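Local coordinates for esterase D (Lactobacillus rhamnosus, PDB 3E1G), which probably hydrolyses carboxylic esters, using an alpha/beta-hydrolase fold, at residues F96-S101 against A243-E248; V25-A30 against V52-F57. All blocks are in the same frame, centred on the assembly; numbering follows the deposited sequence.

Overall arrangement
Interaction 2 comes first along the chain. Strand 23-28 leads through helix 39-47 to strand 51-54, and the pairing of 25-30 with 52-57 closes this short beta-alpha-beta unit. Interaction 1 opens later, at strand 94-100, and closes only at the C terminus, where 243-248 on helix 234-247 returns to the sheet. The two contacts follow in series and neither nests in nor crosses the other. They share one mixed sheet, in which strand 23-28 lies between 51-54 and 94-100. Phe96 O probably accepts a hydrogen bond from Val26 N, and Phe98 O one from Leu28 N. Just past these strands, Ser101 carries the diethyl phosphonate covalently and Ala30 lies against it.

Interaction 1 of 2, residues F96-S101 against A243-E248; sequences FVFGLS and AFMQQE. With DEP (diethyl phosphonate), chain B.
Phe96 and Phe98 both hold CG beside the backbone N and anti to the carbonyl carbon (chi1 -63° in Phe96). This sends the two rings toward helix 234-247. Met245 also has CG beside its backbone N (chi1 -74°), and its chain runs on extended at chi2, which carries CG and SD over the Phe96 ring. The setting is an alpha/beta-hydrolase fold: strand 94-100 of the sheet packs against the last helix of the chain. The two run nearly antiparallel, with axes 11.2 Å apart at their closest, and side chains fill the interval.

Met245 CG sits almost over the middle of the Phe96 ring, 3.8 Å from its centroid, in a CH-pi contact. SD lies over the same ring, 4.3 Å from the Phe96 centroid. The same sulfur comes to the edge of Phe98, 5.4 Å from that centroid. Both sulfur contacts are Met-aromatic, one over a face and one at an edge.

Phe244 CD2 lies in the plane of the Phe98 ring, at its edge, 3.9 Å from Phe98 CZ. Phe244 CE2 approaches the edge of Phe96 more loosely. Glu248 O also meets the Phe96 edge, 4.3 Å from Phe96 CZ. No hydrogen bond joins the segments, and the contact rests on apolar and aromatic groups. Ala119 of the next strand touches both Phe96 and Phe244. Phe98 also packs on Val25 and Leu27.

Beyond Phe98 the strand leaves the helix and ends in what fits a GxSxG nucleophile elbow. Ser101, the predicted nucleophile, has a positive phi (48°), in keeping with a strained turn. Tyr31 N and Leu102 N hydrogen-bond the phosphonate, consistent with an oxyanion hole. Ser101 OG is bonded covalently to the phosphorus of diethyl phosphonate, at 1.6 Å.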
ATOM      1  N   PHE A  96      -5.660 -12.611  -3.055  1.00 35.85           N
ATOM      2  CA  PHE A  96      -4.771 -11.639  -3.662  1.00 35.74           C
ATOM      3  C   PHE A  96      -4.389 -10.613  -2.626  1.00 35.66           C
ATOM      4  O   PHE A  96      -5.143 -10.360  -1.662  1.00 35.59           O
ATOM      5  CB  PHE A  96      -5.462 -10.944  -4.849  1.00 35.73           C
ATOM      6  CG  PHE A  96      -5.818 -11.876  -5.981  1.00 35.80           C
ATOM      7  CD1 PHE A  96      -5.044 -11.907  -7.162  1.00 36.05           C
ATOM      8  CD2 PHE A  96      -6.806 -12.803  -5.833  1.00 35.86           C
ATOM      9  CE1 PHE A  96      -5.371 -12.753  -8.212  1.00 36.01           C
ATOM     10  CE2 PHE A  96      -7.154 -13.624  -6.892  1.00 36.12           C
ATOM     11  CZ  PHE A  96      -6.419 -13.575  -8.105  1.00 35.90           C
ATOM     12  N   VAL A  97      -3.222 -10.029  -2.799  1.00 35.57           N
ATOM     13  CA  VAL A  97      -2.717  -9.014  -1.871  1.00 35.53           C
ATOM     14  C   VAL A  97      -2.162  -7.837  -2.663  1.00 35.44           C
ATOM     15  O   VAL A  97      -1.241  -7.995  -3.432  1.00 35.37           O
ATOM     16  CB  VAL A  97      -1.554  -9.568  -0.962  1.00 35.50           C
ATOM     17  CG1 VAL A  97      -1.157  -8.503   0.112  1.00 35.28           C
ATOM     18  CG2 VAL A  97      -1.957 -10.881  -0.298  1.00 35.64           C
ATOM     19  N   PHE A  98      -2.749  -6.659  -2.446  1.00 35.50           N
ATOM     20  CA  PHE A  98      -2.317  -5.414  -3.098  1.00 35.56           C
ATOM     21  C   PHE A  98      -2.061  -4.323  -2.043  1.00 35.52           C
ATOM     22  O   PHE A  98      -2.698  -4.297  -0.998  1.00 35.66           O
ATOM     23  CB  PHE A  98      -3.402  -4.931  -4.081  1.00 35.54           C
ATOM     24  CG  PHE A  98      -3.770  -5.967  -5.152  1.00 35.64           C
ATOM     25  CD1 PHE A  98      -3.006  -6.113  -6.280  1.00 35.37           C
ATOM     26  CD2 PHE A  98      -4.952  -6.661  -5.077  1.00 35.60           C
ATOM     27  CE1 PHE A  98      -3.439  -6.911  -7.318  1.00 35.40           C
ATOM     28  CE2 PHE A  98      -5.308  -7.589  -6.086  1.00 35.38           C
ATOM     29  CZ  PHE A  98      -4.569  -7.696  -7.169  1.00 35.33           C
ATOM     30  N   GLY A  99      -1.155  -3.413  -2.354  1.00 35.54           N
ATOM     31  CA  GLY A  99      -0.823  -2.339  -1.455  1.00 35.71           C
ATOM     32  C   GLY A  99      -0.470  -1.038  -2.164  1.00 35.71           C
ATOM     33  O   GLY A  99       0.059  -1.044  -3.270  1.00 35.53           O
ATOM     34  N   LEU A 100      -0.914   0.074  -1.554  1.00 35.96           N
ATOM     35  CA  LEU A 100      -0.606   1.463  -2.010  1.00 36.02           C
ATOM     36  C   LEU A 100       0.641   1.923  -1.292  1.00 36.09           C
ATOM     37  O   LEU A 100       0.703   1.878  -0.041  1.00 36.08           O
ATOM     38  CB  LEU A 100      -1.783   2.382  -1.600  1.00 36.06           C
ATOM     39  CG  LEU A 100      -2.156   3.696  -2.294  1.00 36.21           C
ATOM     40  CD1 LEU A 100      -2.842   4.650  -1.266  1.00 36.08           C
ATOM     41  CD2 LEU A 100      -1.069   4.356  -2.973  1.00 36.96           C
ATOM     42  N   SER A 101       1.632   2.373  -2.054  1.00 36.28           N
ATOM     43  CA  SER A 101       2.858   2.971  -1.486  1.00 36.35           C
ATOM     44  C   SER A 101       3.461   2.099  -0.350  1.00 36.23           C
ATOM     45  O   SER A 101       3.879   1.012  -0.588  1.00 36.19           O
ATOM     46  CB  SER A 101       2.563   4.385  -1.020  1.00 36.62           C
ATOM     47  OG  SER A 101       3.753   5.160  -0.911  1.00 37.81           O
ATOM     48  N   ALA A 243      -9.603  -7.134 -13.969  1.00 43.11           N
ATOM     49  CA  ALA A 243      -9.162  -7.885 -15.156  1.00 43.45           C
ATOM     50  C   ALA A 243      -7.929  -8.740 -14.847  1.00 43.81           C
ATOM     51  O   ALA A 243      -7.863  -9.912 -15.239  1.00 43.69           O
ATOM     52  CB  ALA A 243      -8.872  -6.930 -16.312  1.00 43.44           C
ATOM     53  N   PHE A 244      -7.000  -8.191 -14.045  1.00 44.37           N
ATOM     54  CA  PHE A 244      -5.824  -8.962 -13.583  1.00 44.86           C
ATOM     55  C   PHE A 244      -6.231 -10.205 -12.813  1.00 45.39           C
ATOM     56  O   PHE A 244      -5.616 -11.251 -12.953  1.00 45.28           O
ATOM     57  CB  PHE A 244      -4.925  -8.117 -12.706  1.00 44.63           C
ATOM     58  CG  PHE A 244      -3.793  -8.874 -12.106  1.00 44.45           C
ATOM     59  CD1 PHE A 244      -2.699  -9.225 -12.876  1.00 44.22           C
ATOM     60  CD2 PHE A 244      -3.747  -9.114 -10.738  1.00 44.48           C
ATOM     61  CE1 PHE A 244      -1.527  -9.734 -12.283  1.00 44.29           C
ATOM     62  CE2 PHE A 244      -2.601  -9.691 -10.141  1.00 44.37           C
ATOM     63  CZ  PHE A 244      -1.499 -10.002 -10.927  1.00 44.41           C
ATOM     64  N   MET A 245      -7.138 -10.029 -11.878  1.00 46.17           N
ATOM     65  CA  MET A 245      -7.555 -11.113 -11.007  1.00 46.92           C
ATOM     66  C   MET A 245      -8.314 -12.170 -11.803  1.00 47.67           C
ATOM     67  O   MET A 245      -8.224 -13.327 -11.516  1.00 47.59           O
ATOM     68  CB  MET A 245      -8.455 -10.571  -9.894  1.00 46.83           C
ATOM     69  CG  MET A 245      -7.726  -9.800  -8.828  1.00 46.80           C
ATOM     70  SD  MET A 245      -8.792  -9.376  -7.463  1.00 46.62           S
ATOM     71  CE  MET A 245      -9.675  -8.083  -8.148  1.00 46.56           C
ATOM     72  N   GLN A 246      -9.161 -11.721 -12.732  1.00 48.69           N
ATOM     73  CA  GLN A 246      -9.942 -12.643 -13.572  1.00 49.62           C
ATOM     74  C   GLN A 246      -9.020 -13.503 -14.432  1.00 50.39           C
ATOM     75  O   GLN A 246      -9.281 -14.654 -14.657  1.00 50.39           O
ATOM     76  CB  GLN A 246     -10.913 -11.857 -14.464  1.00 49.62           C
ATOM     77  N   GLN A 247      -7.961 -12.900 -14.924  1.00 51.44           N
ATOM     78  CA  GLN A 247      -7.006 -13.581 -15.762  1.00 52.12           C
ATOM     79  C   GLN A 247      -6.343 -14.721 -14.984  1.00 52.88           C
ATOM     80  O   GLN A 247      -5.930 -15.731 -15.564  1.00 52.93           O
ATOM     81  CB  GLN A 247      -5.948 -12.572 -16.250  1.00 52.13           C
ATOM     82  CG  GLN A 247      -5.092 -13.037 -17.441  1.00 52.09           C
ATOM     83  CD  GLN A 247      -5.926 -13.471 -18.672  1.00 52.85           C
ATOM     84  OE1 GLN A 247      -6.718 -12.677 -19.228  1.00 53.51           O
ATOM     85  NE2 GLN A 247      -5.669 -14.699 -19.161  1.00 53.11           N
ATOM     86  N   GLU A 248      -6.414 -14.644 -13.664  1.00 53.84           N
ATOM     87  CA  GLU A 248      -5.791 -15.638 -12.826  1.00 54.53           C
ATOM     88  C   GLU A 248      -6.787 -16.306 -11.915  1.00 55.20           C
ATOM     89  O   GLU A 248      -6.396 -16.881 -10.899  1.00 55.48           O
ATOM     90  CB  GLU A 248      -4.650 -15.003 -11.992  1.00 54.75           C
ATOM     91  CG  GLU A 248      -3.247 -15.153 -12.658  1.00 55.25           C
ATOM     92  CD  GLU A 248      -2.719 -16.576 -12.558  1.00 56.18           C
ATOM     93  OE1 GLU A 248      -3.077 -17.268 -11.554  1.00 56.75           O
ATOM     94  OE2 GLU A 248      -1.958 -17.029 -13.496  1.00 56.86           O
TER
HETATM   95  C1  DEP B 245       6.275   4.805   0.568  1.00 43.22           C
HETATM   96  C2  DEP B 245       7.343   4.659   1.656  1.00 43.58           C
HETATM   97  C3  DEP B 245       2.501   8.122   0.748  1.00 43.41           C
HETATM   98  C4  DEP B 245       2.961   9.180   1.734  1.00 43.86           C
HETATM   99  O1  DEP B 245       5.400   5.902   0.911  1.00 42.90           O
HETATM  100  O2  DEP B 245       3.647   7.432   0.234  1.00 43.34           O
HETATM  101  O3  DEP B 245       2.975   5.332   1.731  1.00 41.12           O
HETATM  102  P   DEP B 245       3.873   5.871   0.537  1.00 41.47           P

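Interaction 2 of 2, residues V25-A30 against V52-F57; sequences VVLLHA and VYVPLF. With DEP (diethyl phosphonate), chain B.
Val25 O accepts a hydrogen bond from Tyr53 N at 2.8 Å. Tyr53 O in turn accepts one from Leu27 N at 3.0 Å. After Tyr53 the direct pairing stops; Pro55 has no N-H to offer Leu27 O, and a water bridges instead. It donates to Leu27 O and Pro55 O, and accepts a weak bond from His29 N. Further on, Phe57 N gives a nearly straight bond (173°) to His29 NE2 at 3.1 Å, tilted out of the imidazole plane. His29 ND1 donates to Ala30 O, so both ring nitrogens are engaged and the ring's rotation is fixed.

The paired strands 23-28 and 51-54 are parallel and belong to a beta-alpha-beta unit with helix 39-47. Among the apolar contacts, Leu27 CD1 meets Val52 CG1 at 3.6 Å, and both residues also touch that helix. Leu28 CD2 reaches Pro55 CG at 3.7 Å, while Leu28 CB lies near Phe57 CZ.

The rings of His29 and Phe57 pair edge-to-face, with planes at 53°. His29 CG lies between the backbone N and the carbonyl carbon (chi1 66°), which turns a ring face to the Phe57 edge. Phe57 CD2 comes within 3.4 Å of His29 CE1. Nearby, Ala30 CB approaches O3 of diethyl phosphonate to 3.5 Å.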
ATOM      1  N   VAL A  25      -9.461 -10.602  -1.061  1.00 33.79           N
ATOM      2  CA  VAL A  25      -8.389  -9.588  -1.372  1.00 33.60           C
ATOM      3  C   VAL A  25      -7.979  -8.761  -0.148  1.00 33.42           C
ATOM      4  O   VAL A  25      -8.809  -8.309   0.602  1.00 33.26           O
ATOM      5  CB  VAL A  25      -8.831  -8.605  -2.489  1.00 33.63           C
ATOM      6  CG1 VAL A  25      -7.684  -7.671  -2.861  1.00 33.30           C
ATOM      7  CG2 VAL A  25      -9.328  -9.382  -3.741  1.00 33.69           C
ATOM      8  N   VAL A  26      -6.667  -8.756   0.143  1.00 33.23           N
ATOM      9  CA  VAL A  26      -6.123  -7.928   1.207  1.00 33.10           C
ATOM     10  C   VAL A  26      -5.576  -6.618   0.600  1.00 32.87           C
ATOM     11  O   VAL A  26      -4.892  -6.653  -0.432  1.00 32.72           O
ATOM     12  CB  VAL A  26      -4.961  -8.686   1.984  1.00 33.21           C
ATOM     13  CG1 VAL A  26      -4.192  -7.729   2.877  1.00 33.16           C
ATOM     14  CG2 VAL A  26      -5.552  -9.847   2.831  1.00 33.31           C
ATOM     15  N   LEU A  27      -6.062  -5.473   1.117  1.00 32.63           N
ATOM     16  CA  LEU A  27      -5.658  -4.139   0.588  1.00 32.51           C
ATOM     17  C   LEU A  27      -4.966  -3.347   1.679  1.00 32.42           C
ATOM     18  O   LEU A  27      -5.424  -3.339   2.813  1.00 32.34           O
ATOM     19  CB  LEU A  27      -6.883  -3.349   0.053  1.00 32.39           C
ATOM     20  CG  LEU A  27      -7.667  -3.970  -1.132  1.00 32.07           C
ATOM     21  CD1 LEU A  27      -8.983  -3.119  -1.426  1.00 31.61           C
ATOM     22  CD2 LEU A  27      -6.807  -4.074  -2.366  1.00 31.05           C
ATOM     23  N   LEU A  28      -3.706  -3.029   1.419  1.00 32.38           N
ATOM     24  CA  LEU A  28      -2.827  -2.428   2.445  1.00 32.36           C
ATOM     25  C   LEU A  28      -2.582  -0.998   2.102  1.00 32.39           C
ATOM     26  O   LEU A  28      -2.111  -0.694   1.030  1.00 32.39           O
ATOM     27  CB  LEU A  28      -1.471  -3.197   2.547  1.00 32.16           C
ATOM     28  CG  LEU A  28      -1.534  -4.747   2.864  1.00 32.02           C
ATOM     29  CD1 LEU A  28      -0.135  -5.358   2.850  1.00 31.82           C
ATOM     30  CD2 LEU A  28      -2.261  -5.062   4.250  1.00 31.32           C
ATOM     31  N   HIS A  29      -2.804  -0.122   3.068  1.00 32.52           N
ATOM     32  CA  HIS A  29      -2.913   1.282   2.808  1.00 32.71           C
ATOM     33  C   HIS A  29      -1.523   2.003   2.903  1.00 32.80           C
ATOM     34  O   HIS A  29      -0.499   1.365   3.034  1.00 32.85           O
ATOM     35  CB  HIS A  29      -3.948   1.917   3.781  1.00 32.70           C
ATOM     36  CG  HIS A  29      -3.530   1.903   5.227  1.00 32.62           C
ATOM     37  ND1 HIS A  29      -2.602   2.798   5.737  1.00 32.97           N
ATOM     38  CD2 HIS A  29      -4.082   1.289   6.307  1.00 32.71           C
ATOM     39  CE1 HIS A  29      -2.643   2.769   7.057  1.00 32.76           C
ATOM     40  NE2 HIS A  29      -3.482   1.817   7.429  1.00 32.54           N
ATOM     41  N   ALA A  30      -1.524   3.298   2.624  1.00 33.12           N
ATOM     42  CA  ALA A  30      -0.274   4.091   2.479  1.00 33.33           C
ATOM     43  C   ALA A  30       0.170   4.673   3.803  1.00 33.63           C
ATOM     44  O   ALA A  30      -0.576   4.651   4.808  1.00 33.58           O
ATOM     45  CB  ALA A  30      -0.473   5.232   1.445  1.00 33.17           C
ATOM     46  N   VAL A  52     -12.974  -8.778   0.745  1.00 35.03           N
ATOM     47  CA  VAL A  52     -11.966  -7.731   0.908  1.00 34.97           C
ATOM     48  C   VAL A  52     -11.716  -7.478   2.372  1.00 34.98           C
ATOM     49  O   VAL A  52     -12.626  -7.560   3.180  1.00 35.00           O
ATOM     50  CB  VAL A  52     -12.398  -6.427   0.256  1.00 34.93           C
ATOM     51  CG1 VAL A  52     -11.206  -5.376   0.260  1.00 35.13           C
ATOM     52  CG2 VAL A  52     -12.921  -6.683  -1.176  1.00 34.64           C
ATOM     53  N   TYR A  53     -10.433  -7.364   2.738  1.00 35.11           N
ATOM     54  CA  TYR A  53     -10.058  -6.961   4.077  1.00 35.16           C
ATOM     55  C   TYR A  53      -9.027  -5.840   4.047  1.00 35.17           C
ATOM     56  O   TYR A  53      -8.021  -5.927   3.357  1.00 34.96           O
ATOM     57  CB  TYR A  53      -9.528  -8.136   4.827  1.00 35.39           C
ATOM     58  CG  TYR A  53      -9.045  -7.829   6.214  1.00 35.35           C
ATOM     59  CD1 TYR A  53      -9.840  -7.164   7.107  1.00 35.76           C
ATOM     60  CD2 TYR A  53      -7.878  -8.397   6.688  1.00 35.70           C
ATOM     61  CE1 TYR A  53      -9.417  -6.953   8.438  1.00 35.67           C
ATOM     62  CE2 TYR A  53      -7.408  -8.118   7.951  1.00 35.70           C
ATOM     63  CZ  TYR A  53      -8.188  -7.418   8.827  1.00 35.71           C
ATOM     64  OH  TYR A  53      -7.796  -7.342  10.106  1.00 35.89           O
ATOM     65  N   VAL A  54      -9.330  -4.756   4.772  1.00 35.34           N
ATOM     66  CA  VAL A  54      -8.473  -3.587   4.823  1.00 35.38           C
ATOM     67  C   VAL A  54      -8.115  -3.279   6.246  1.00 35.52           C
ATOM     68  O   VAL A  54      -8.899  -2.621   6.978  1.00 35.37           O
ATOM     69  CB  VAL A  54      -9.166  -2.337   4.207  1.00 35.37           C
ATOM     70  CG1 VAL A  54      -8.143  -1.125   4.098  1.00 35.14           C
ATOM     71  CG2 VAL A  54      -9.777  -2.667   2.849  1.00 35.10           C
ATOM     72  N   PRO A  55      -6.920  -3.731   6.678  1.00 35.61           N
ATOM     73  CA  PRO A  55      -6.517  -3.495   8.039  1.00 35.83           C
ATOM     74  C   PRO A  55      -6.044  -2.060   8.226  1.00 35.94           C
ATOM     75  O   PRO A  55      -5.764  -1.365   7.230  1.00 35.73           O
ATOM     76  CB  PRO A  55      -5.361  -4.496   8.251  1.00 35.76           C
ATOM     77  CG  PRO A  55      -4.789  -4.709   6.904  1.00 35.71           C
ATOM     78  CD  PRO A  55      -5.927  -4.531   5.927  1.00 35.74           C
ATOM     79  N   LEU A  56      -5.924  -1.647   9.502  1.00 36.23           N
ATOM     80  CA  LEU A  56      -5.348  -0.363   9.885  1.00 36.54           C
ATOM     81  C   LEU A  56      -3.971  -0.566  10.467  1.00 36.82           C
ATOM     82  O   LEU A  56      -3.806  -1.347  11.383  1.00 37.18           O
ATOM     83  CB  LEU A  56      -6.251   0.309  10.957  1.00 36.62           C
ATOM     84  CG  LEU A  56      -5.727   1.563  11.631  1.00 36.39           C
ATOM     85  CD1 LEU A  56      -5.612   2.707  10.626  1.00 36.91           C
ATOM     86  CD2 LEU A  56      -6.644   1.965  12.836  1.00 36.62           C
ATOM     87  N   PHE A  57      -2.970   0.131   9.930  1.00 37.05           N
ATOM     88  CA  PHE A  57      -1.558   0.014  10.457  1.00 37.30           C
ATOM     89  C   PHE A  57      -1.406   0.818  11.762  1.00 37.54           C
ATOM     90  O   PHE A  57      -2.058   1.830  11.938  1.00 37.76           O
ATOM     91  CB  PHE A  57      -0.553   0.538   9.425  1.00 37.17           C
ATOM     92  CG  PHE A  57      -0.389  -0.349   8.224  1.00 37.03           C
ATOM     93  CD1 PHE A  57      -0.206  -1.718   8.368  1.00 37.13           C
ATOM     94  CD2 PHE A  57      -0.422   0.178   6.954  1.00 36.90           C
ATOM     95  CE1 PHE A  57      -0.068  -2.511   7.277  1.00 36.97           C
ATOM     96  CE2 PHE A  57      -0.092  -0.609   5.855  1.00 36.89           C
ATOM     97  CZ  PHE A  57       0.057  -1.941   6.013  1.00 36.90           C
TER
HETATM   98  C1  DEP B 245       6.275   4.805   0.568  1.00 43.22           C
HETATM   99  C2  DEP B 245       7.343   4.659   1.656  1.00 43.58           C
HETATM  100  C3  DEP B 245       2.501   8.122   0.748  1.00 43.41           C
HETATM  101  C4  DEP B 245       2.961   9.180   1.734  1.00 43.86           C
HETATM  102  O1  DEP B 245       5.400   5.902   0.911  1.00 42.90           O
HETATM  103  O2  DEP B 245       3.647   7.432   0.234  1.00 43.34           O
HETATM  104  O3  DEP B 245       2.975   5.332   1.731  1.00 41.12           O
HETATM  105  P   DEP B 245       3.873   5.871   0.537  1.00 41.47           P
HETATM  106  O   HOH W   1      -4.797  -1.359   4.672  1.00 34.53           O